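Local coordinates for quinonprotein alcohol dehydrogenase-like protein (Bacteroides thetaiotaomicron VPI-5482, PDB 4R5O), which is of unknown function but joins an immunoglobulin-like beta-sandwich to a seven-bladed beta-propeller of the YVTN repeat family and binds calcium, at residues A128-G133 and K173-E178. Numbering follows the deposited sequence.
Sequences ASLNAG and KTLYYE
Asn131 and Tyr176 bring the two backbones closest, their CA atoms 6.4 Å apart, where the turn after helix 126-129 meets the residues leading into strand 177-181. A primary amide can imitate a neighbouring strand, and Asn131 does so, gripping the backbone on both flanks of Tyr176. Its OD1 accepts a nearly straight hydrogen bond from Tyr177 N at 2.9 Å. Its ND2 donates one to Leu175 O at 3.0 Å, the acceptor lying close to the amide plane. CG sits anti to the carbonyl carbon (chi1 -72°), which carries the amide across to the second segment. A second bond from ND2, to Tyr127 O, ties the group back to helix 126-129, just before it in the chain. Strand 177-181, which begins here, is one edge strand of the four-stranded antiparallel sheet that starts with strand 143-149, a blade of the propeller, and Arg74, on strand 74-83 of the immunoglobulin-like domain, reaches this contact through a cation-pi interaction with Tyr176 and a hydrogen bond from its NE to Leu130 O. A leucine in place of Asn131 would probably leave Tyr177 N and Leu175 O without these mates and the approach to the strand less firmly fixed. Beside the amide, Leu130 divides its methyls: CD1 rests against Leu175 CB at 3.9 Å, and CD2 meets the edge of the Tyr176 ring at CE1, 4.0 Å away. Over one face of that ring lies Thr174 CB, 3.5 Å above its centre.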
loop_
_atom_site.group_PDB
_atom_site.type_symbol
_atom_site.label_atom_id
_atom_site.label_comp_id
_atom_site.label_asym_id
_atom_site.label_seq_id
_atom_site.Cartn_x
_atom_site.Cartn_y
_atom_site.Cartn_z
ATOM N N ALA A 128 -9.733 4.947 4.770
ATOM C CA ALA A 128 -10.627 5.933 5.357
ATOM C C ALA A 128 -11.571 5.293 6.409
ATOM O O ALA A 128 -11.516 5.708 7.570
ATOM C CB ALA A 128 -11.444 6.614 4.264
ATOM N N SER A 129 -12.378 4.250 6.010
ATOM C CA SER A 129 -13.380 3.570 6.847
ATOM C C SER A 129 -12.760 2.968 8.137
ATOM O O SER A 129 -13.463 2.927 9.149
ATOM C CB SER A 129 -14.134 2.481 6.073
ATOM O OG SER A 129 -13.334 1.505 5.436
ATOM N N LEU A 130 -11.487 2.587 8.138
ATOM C CA LEU A 130 -10.756 2.101 9.327
ATOM C C LEU A 130 -9.950 3.241 10.054
ATOM O O LEU A 130 -9.265 2.950 11.045
ATOM C CB LEU A 130 -9.756 0.982 8.932
ATOM C CG LEU A 130 -10.282 -0.381 8.501
ATOM C CD1 LEU A 130 -9.273 -1.078 7.624
ATOM C CD2 LEU A 130 -10.640 -1.226 9.695
ATOM N N ASN A 131 -9.982 4.512 9.549
ATOM C CA ASN A 131 -9.178 5.568 10.178
ATOM C C ASN A 131 -9.929 6.883 10.270
ATOM O O ASN A 131 -9.323 7.955 10.169
ATOM C CB ASN A 131 -7.843 5.799 9.428
ATOM C CG ASN A 131 -6.889 4.662 9.640
ATOM O OD1 ASN A 131 -6.227 4.575 10.683
ATOM N ND2 ASN A 131 -6.906 3.696 8.727
ATOM N N ALA A 132 -11.223 6.797 10.548
ATOM C CA ALA A 132 -12.112 7.938 10.758
ATOM C C ALA A 132 -12.000 8.972 9.632
ATOM O O ALA A 132 -11.916 10.174 9.901
ATOM C CB ALA A 132 -11.800 8.602 12.106
ATOM N N GLY A 133 -12.023 8.506 8.394
ATOM C CA GLY A 133 -11.990 9.382 7.232
ATOM C C GLY A 133 -10.658 9.986 6.863
ATOM O O GLY A 133 -10.633 10.825 5.964
ATOM N N LYS A 173 -1.120 -5.355 9.039
ATOM C CA LYS A 173 -2.188 -6.319 9.298
ATOM C C LYS A 173 -3.572 -5.638 9.404
ATOM O O LYS A 173 -4.555 -6.150 8.847
ATOM C CB LYS A 173 -1.909 -7.117 10.601
ATOM C CG LYS A 173 -2.857 -8.313 10.776
ATOM C CD LYS A 173 -2.589 -9.170 12.018
ATOM C CE LYS A 173 -3.370 -10.477 12.016
ATOM N NZ LYS A 173 -3.032 -11.363 10.844
ATOM N N THR A 174 -3.650 -4.515 10.131
ATOM C CA THR A 174 -4.917 -3.848 10.415
ATOM C C THR A 174 -5.225 -2.675 9.507
ATOM O O THR A 174 -6.406 -2.341 9.374
ATOM C CB THR A 174 -4.914 -3.330 11.841
ATOM O OG1 THR A 174 -3.786 -2.463 12.004
ATOM C CG2 THR A 174 -4.882 -4.453 12.869
ATOM N N LEU A 175 -4.201 -2.014 8.934
ATOM C CA LEU A 175 -4.319 -0.825 8.057
ATOM C C LEU A 175 -4.556 0.428 8.933
ATOM O O LEU A 175 -4.924 1.491 8.438
ATOM C CB LEU A 175 -5.432 -1.004 6.992
ATOM C CG LEU A 175 -5.207 -0.376 5.644
ATOM C CD1 LEU A 175 -3.907 -0.928 4.965
ATOM C CD2 LEU A 175 -6.370 -0.622 4.767
ATOM N N TYR A 176 -4.291 0.304 10.236
ATOM C CA TYR A 176 -4.404 1.387 11.197
ATOM C C TYR A 176 -3.234 2.328 11.037
ATOM O O TYR A 176 -2.084 1.882 10.945
ATOM C CB TYR A 176 -4.470 0.857 12.654
ATOM C CG TYR A 176 -5.674 0.025 13.069
ATOM C CD1 TYR A 176 -6.722 -0.223 12.186
ATOM C CD2 TYR A 176 -5.775 -0.497 14.358
ATOM C CE1 TYR A 176 -7.824 -0.992 12.563
ATOM C CE2 TYR A 176 -6.888 -1.244 14.758
ATOM C CZ TYR A 176 -7.914 -1.486 13.857
ATOM O OH TYR A 176 -9.026 -2.209 14.231
ATOM N N TYR A 177 -3.526 3.630 11.008
ATOM C CA TYR A 177 -2.555 4.693 10.965
ATOM C C TYR A 177 -1.747 4.677 12.261
ATOM O O TYR A 177 -2.332 4.542 13.331
ATOM C CB TYR A 177 -3.284 6.035 10.740
ATOM C CG TYR A 177 -2.433 7.271 10.968
ATOM C CD1 TYR A 177 -1.650 7.808 9.946
ATOM C CD2 TYR A 177 -2.420 7.909 12.199
ATOM C CE1 TYR A 177 -0.873 8.947 10.154
ATOM C CE2 TYR A 177 -1.635 9.031 12.426
ATOM C CZ TYR A 177 -0.875 9.562 11.399
ATOM O OH TYR A 177 -0.123 10.689 11.661
ATOM N N GLU A 178 -0.423 4.783 12.181
ATOM C CA GLU A 178 0.370 4.827 13.397
ATOM C C GLU A 178 0.970 6.202 13.576
ATOM O O GLU A 178 0.793 6.813 14.636
ATOM C CB GLU A 178 1.454 3.769 13.418
ATOM C CG GLU A 178 0.867 2.387 13.597
ATOM C CD GLU A 178 1.880 1.292 13.831
ATOM O OE1 GLU A 178 3.096 1.588 13.816
ATOM O OE2 GLU A 178 1.451 0.140 14.063
#